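Local atomic coordinates of geranylgeranyl pyrophosphate synthetase (Pyrococcus horikoshii, PDB entry 1WY0), a protein that probably builds geranylgeranyl diphosphate, the C20 isoprenoid precursor, by condensing isopentenyl diphosphate with shorter allylic diphosphates. Residues Glu59-Asp64 with Arg319-Ser324; Ser204-Asn209 with Lys312-Ala317. One frame throughout, in Å; residues are numbered along the deposited sequence.

Contact 1. Residues Glu59-Asp64 with Arg319-Ser324; sequences EAVGGD and RILPKS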
loop_
_atom_site.group_PDB
_atom_site.type_symbol
_atom_site.label_atom_id
_atom_site.label_comp_id
_atom_site.label_asym_id
_atom_site.label_seq_id
_atom_site.Cartn_x
_atom_site.Cartn_y
_atom_site.Cartn_z
ATOM N N GLU A 59 25.737 6.566 12.318
ATOM C CA GLU A 59 27.110 6.511 12.812
ATOM C C GLU A 59 27.822 7.854 12.645
ATOM O O GLU A 59 28.806 8.161 13.307
ATOM C CB GLU A 59 27.855 5.423 12.033
ATOM C CG GLU A 59 29.299 5.252 12.508
ATOM C CD GLU A 59 29.950 4.120 11.745
ATOM O OE1 GLU A 59 31.155 3.941 11.874
ATOM O OE2 GLU A 59 29.243 3.418 11.027
ATOM N N ALA A 60 27.316 8.653 11.692
ATOM C CA ALA A 60 27.929 9.950 11.445
ATOM C C ALA A 60 27.483 10.982 12.480
ATOM O O ALA A 60 27.912 12.127 12.487
ATOM C CB ALA A 60 27.516 10.412 10.049
ATOM N N VAL A 61 26.556 10.542 13.353
ATOM C CA VAL A 61 25.996 11.468 14.327
ATOM C C VAL A 61 26.274 11.037 15.769
ATOM O O VAL A 61 26.716 11.815 16.605
ATOM C CB VAL A 61 24.489 11.562 14.084
ATOM C CG1 VAL A 61 24.220 12.272 12.759
ATOM C CG2 VAL A 61 23.877 10.174 14.040
ATOM N N GLY A 62 25.958 9.759 16.061
ATOM C CA GLY A 62 26.116 9.272 17.427
ATOM C C GLY A 62 26.847 7.929 17.474
ATOM O O GLY A 62 27.917 7.792 18.054
ATOM N N GLY A 63 26.212 6.905 16.876
ATOM C CA GLY A 63 26.836 5.585 16.871
ATOM C C GLY A 63 25.811 4.472 17.094
ATOM O O GLY A 63 24.631 4.702 17.328
ATOM N N ASP A 64 26.303 3.223 16.974
ATOM C CA ASP A 64 25.423 2.075 17.144
ATOM C C ASP A 64 24.274 2.083 16.135
ATOM O O ASP A 64 23.112 2.307 16.459
ATOM C CB ASP A 64 24.875 2.078 18.569
ATOM C CG ASP A 64 24.549 0.646 18.962
ATOM O OD1 ASP A 64 24.931 -0.249 18.209
ATOM O OD2 ASP A 64 23.925 0.441 20.000
ATOM N N ARG A 319 29.871 18.578 5.916
ATOM C CA ARG A 319 30.990 19.248 6.564
ATOM C C ARG A 319 30.705 19.498 8.046
ATOM O O ARG A 319 31.582 19.518 8.895
ATOM C CB ARG A 319 31.118 20.599 5.872
ATOM C CG ARG A 319 32.527 20.900 5.380
ATOM C CD ARG A 319 32.499 21.545 3.991
ATOM N NE ARG A 319 33.677 21.145 3.220
ATOM C CZ ARG A 319 33.644 19.943 2.621
ATOM N NH1 ARG A 319 32.571 19.177 2.721
ATOM N NH2 ARG A 319 34.709 19.523 1.934
ATOM N N ILE A 320 29.409 19.732 8.325
ATOM C CA ILE A 320 28.990 20.112 9.664
ATOM C C ILE A 320 29.212 18.991 10.690
ATOM O O ILE A 320 29.377 19.216 11.883
ATOM C CB ILE A 320 27.503 20.452 9.581
ATOM C CG1 ILE A 320 27.299 21.700 8.713
ATOM C CG2 ILE A 320 26.952 20.741 10.982
ATOM C CD1 ILE A 320 28.069 22.912 9.236
ATOM N N LEU A 321 29.157 17.742 10.184
ATOM C CA LEU A 321 29.369 16.591 11.055
ATOM C C LEU A 321 30.856 16.349 11.307
ATOM O O LEU A 321 31.714 16.793 10.556
ATOM C CB LEU A 321 28.754 15.369 10.379
ATOM C CG LEU A 321 27.257 15.251 10.634
ATOM C CD1 LEU A 321 26.457 16.312 9.884
ATOM C CD2 LEU A 321 26.686 13.893 10.213
ATOM N N PRO A 322 31.162 15.616 12.383
ATOM C CA PRO A 322 32.547 15.323 12.718
ATOM C C PRO A 322 33.180 14.396 11.678
ATOM O O PRO A 322 32.510 13.769 10.869
ATOM C CB PRO A 322 32.584 14.657 14.090
ATOM C CG PRO A 322 31.238 14.887 14.762
ATOM C CD PRO A 322 30.312 15.319 13.531
ATOM N N LYS A 323 34.526 14.363 11.692
ATOM C CA LYS A 323 35.211 13.420 10.830
ATOM C C LYS A 323 35.156 12.001 11.393
ATOM O O LYS A 323 35.528 11.715 12.524
ATOM C CB LYS A 323 36.664 13.865 10.632
ATOM C CG LYS A 323 37.383 13.031 9.571
ATOM C CD LYS A 323 38.064 11.805 10.177
ATOM C CE LYS A 323 38.914 11.039 9.158
ATOM N NZ LYS A 323 39.328 9.760 9.728
ATOM N N SER A 324 34.587 11.126 10.564
ATOM C CA SER A 324 34.583 9.701 10.846
ATOM C C SER A 324 34.620 8.954 9.517
ATOM O O SER A 324 34.549 9.549 8.455
ATOM C CB SER A 324 33.278 9.374 11.577
ATOM O OG SER A 324 32.169 9.837 10.799
#
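Leu-321 leans on the backbone and methyl of Ala-60, and its side chain supplies the closest contacts in this meeting of two loops. Its CB starts 4.0 Å from Ala-60 O, and CG comes in to 3.7 Å from the same oxygen. The leucine's CB already points at the other loop, and CG, anti to its own carbonyl carbon and beside the backbone N (chi1 -83°), brings CD2 up against Ala-60. At the tip CD2 does the touching: it rests 3.1 Å from Ala-60 O, close for a methyl against a carbonyl oxygen, and 3.6 Å from Ala-60 CB. The same methyl reaches the CG1 branch of Val-61 at 3.9 Å, where the valine and leucine side chains lie alongside each other and point the same way. In the all-helical polyprenyl synthetase fold, these loops follow helix 49-57 and helix 299-315, and Tyr-199 of helix 197-224 packs against both Val-61 and Leu-321. Pro-322 adds a looser touch, its CD 4.1 Å from Ala-60 O. No hydrogen bond joins the two loops. Ser-324 OG, 4.3 Å from Ala-60 CA, is instead engaged as the N-cap of helix 325-336, where it takes the backbone N of Arg-327. The guanidinium of Arg-327 turns back to bond Leu-321 O through NH2, tying the leucine's backbone to the start of that helix.

Contact 2. Residues Ser204-Asn209 with Lys312-Ala317; sequences SSWGRN and KKANEA
Trp-206 meets the end of helix 299-315 with the pyrrole edge of its indole. NE1 donates to Asn-315 OD1 at 3.0 Å, moderately bent (N-H...O angle 147°); the oxygen sits in the ring plane, but the N-H arrives tilted out of the amide's carbonyl plane. Next along the edge, CD1 lies 3.4 Å from Ala-314 CB and 3.2 Å from Ala-314 O, also in the ring plane. With CG anti to the tryptophan's backbone N (chi1 178°), the indole lies beside the partner helix and offers it an edge. Ala-314 CB also meets Asn-209 CB at 3.8 Å, one turn along, and the small side chain of Ala-314 lets the helices approach to 4.2 Å between Trp-206 CA and Ala-314 CA. This is tight helix-to-helix packing inside the all-alpha fold of the prenyl synthases, with helix 325-336 adding Leu-330 and Ala-334 against the indole. Replacing Trp-206 by an alanine would probably leave Asn-315 OD1 without its N-H donor and open a gap against Ala-314 and helix 325-336. Farther out, Asn-209 is fixed within its own helix: ND2 bonds Ser-205 O at 2.7 Å, while the asparagine's backbone N approaches that oxygen from the opposite face. Ser-205 OG packs 3.6 Å from Ala-317 CB and hydrogen-bonds back to Ala-202 O.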
loop_
_atom_site.group_PDB
_atom_site.type_symbol
_atom_site.label_atom_id
_atom_site.label_comp_id
_atom_site.label_asym_id
_atom_site.label_seq_id
_atom_site.Cartn_x
_atom_site.Cartn_y
_atom_site.Cartn_z
ATOM N N SER A 204 19.625 15.220 6.083
ATOM C CA SER A 204 18.431 15.286 5.252
ATOM C C SER A 204 18.725 15.934 3.905
ATOM O O SER A 204 18.307 15.427 2.865
ATOM C CB SER A 204 17.343 16.093 5.958
ATOM O OG SER A 204 17.162 15.660 7.293
ATOM N N SER A 205 19.444 17.057 3.938
ATOM C CA SER A 205 19.798 17.805 2.732
ATOM C C SER A 205 20.696 16.995 1.807
ATOM O O SER A 205 20.628 17.116 0.582
ATOM C CB SER A 205 20.508 19.099 3.119
ATOM O OG SER A 205 21.743 18.805 3.751
ATOM N N TRP A 206 21.543 16.176 2.411
ATOM C CA TRP A 206 22.430 15.288 1.665
ATOM C C TRP A 206 21.660 14.152 0.988
ATOM O O TRP A 206 21.939 13.752 -0.133
ATOM C CB TRP A 206 23.457 14.716 2.644
ATOM C CG TRP A 206 24.349 13.764 1.953
ATOM C CD1 TRP A 206 25.590 14.056 1.344
ATOM C CD2 TRP A 206 24.154 12.335 1.824
ATOM N NE1 TRP A 206 26.202 12.949 0.847
ATOM C CE2 TRP A 206 25.283 11.820 1.140
ATOM C CE3 TRP A 206 23.134 11.467 2.214
ATOM C CZ2 TRP A 206 25.368 10.467 0.867
ATOM C CZ3 TRP A 206 23.223 10.111 1.940
ATOM C CH2 TRP A 206 24.344 9.611 1.256
ATOM N N GLY A 207 20.683 13.596 1.733
ATOM C CA GLY A 207 19.883 12.509 1.174
ATOM C C GLY A 207 19.011 13.000 0.016
ATOM O O GLY A 207 18.883 12.370 -1.026
ATOM N N ARG A 208 18.367 14.154 0.251
ATOM C CA ARG A 208 17.527 14.737 -0.786
ATOM C C ARG A 208 18.309 14.943 -2.086
ATOM O O ARG A 208 17.886 14.567 -3.173
ATOM C CB ARG A 208 17.012 16.080 -0.270
ATOM C CG ARG A 208 15.817 16.595 -1.069
ATOM C CD ARG A 208 14.697 15.555 -1.153
ATOM N NE ARG A 208 13.394 16.213 -1.278
ATOM C CZ ARG A 208 12.447 15.880 -0.383
ATOM N NH1 ARG A 208 12.713 15.005 0.571
ATOM N NH2 ARG A 208 11.222 16.400 -0.495
ATOM N N ASN A 209 19.477 15.596 -1.942
ATOM C CA ASN A 209 20.288 15.924 -3.109
ATOM C C ASN A 209 20.851 14.677 -3.797
ATOM O O ASN A 209 20.932 14.587 -5.015
ATOM C CB ASN A 209 21.437 16.817 -2.643
ATOM C CG ASN A 209 20.993 18.256 -2.667
ATOM O OD1 ASN A 209 20.754 18.843 -3.717
ATOM N ND2 ASN A 209 20.886 18.837 -1.459
ATOM N N LYS A 312 27.953 18.038 -4.990
ATOM C CA LYS A 312 28.874 18.919 -4.283
ATOM C C LYS A 312 28.160 19.552 -3.098
ATOM O O LYS A 312 28.686 19.583 -1.994
ATOM C CB LYS A 312 29.395 20.011 -5.219
ATOM C CG LYS A 312 30.366 19.512 -6.284
ATOM C CD LYS A 312 31.588 18.820 -5.681
ATOM C CE LYS A 312 32.601 18.461 -6.774
ATOM N NZ LYS A 312 33.810 17.741 -6.262
ATOM N N LYS A 313 26.948 20.045 -3.330
ATOM C CA LYS A 313 26.185 20.665 -2.258
ATOM C C LYS A 313 25.888 19.683 -1.138
ATOM O O LYS A 313 25.934 20.043 0.033
ATOM C CB LYS A 313 24.870 21.233 -2.790
ATOM C CG LYS A 313 23.859 21.522 -1.689
ATOM C CD LYS A 313 24.188 22.833 -0.979
ATOM C CE LYS A 313 23.254 23.111 0.196
ATOM N NZ LYS A 313 23.990 23.541 1.421
ATOM N N ALA A 314 25.583 18.441 -1.498
ATOM C CA ALA A 314 25.262 17.411 -0.511
ATOM C C ALA A 314 26.412 17.135 0.451
ATOM O O ALA A 314 26.234 17.161 1.666
ATOM C CB ALA A 314 24.860 16.129 -1.213
ATOM N N ASN A 315 27.588 16.849 -0.094
ATOM C CA ASN A 315 28.757 16.576 0.732
ATOM C C ASN A 315 29.178 17.839 1.483
ATOM O O ASN A 315 29.526 17.779 2.658
ATOM C CB ASN A 315 29.906 16.073 -0.140
ATOM C CG ASN A 315 29.648 14.691 -0.706
ATOM O OD1 ASN A 315 28.911 13.896 -0.120
ATOM N ND2 ASN A 315 30.240 14.401 -1.860
ATOM N N GLU A 316 29.136 18.981 0.801
ATOM C CA GLU A 316 29.505 20.251 1.424
ATOM C C GLU A 316 28.515 20.591 2.537
ATOM O O GLU A 316 28.616 21.634 3.177
ATOM C CB GLU A 316 29.513 21.381 0.386
ATOM C CG GLU A 316 28.627 22.581 0.721
ATOM C CD GLU A 316 28.330 23.459 -0.486
ATOM O OE1 GLU A 316 28.975 23.256 -1.537
ATOM O OE2 GLU A 316 27.462 24.359 -0.381
ATOM N N ALA A 317 27.549 19.707 2.756
ATOM C CA ALA A 317 26.551 19.914 3.798
ATOM C C ALA A 317 26.842 18.966 4.944
ATOM O O ALA A 317 26.321 19.131 6.042
ATOM C CB ALA A 317 25.155 19.665 3.248
#

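Contacts 1 and 2 lie about 14 Å apart between centres, on the same side of the chain's centre, with contact 1 nearer the periphery, its centre about 23 Å from that of the chain, against about 15 Å for contact 2. Their order is nested: residues 59-64, then 204-209, 312-317 and 319-324, the last two segments nearly continuous where helix 299-315 gives way to the loop before helix 325-336. Helix 197-224 connects the two places, Tyr-199 flanking contact 1 and the following turns, 204-209, carrying contact 2. The C-terminal part of the chain is thereby laid against this helix at contact 2 and, just beyond, against the loop after helix 49-57; the second subunit touches neither contact's segments.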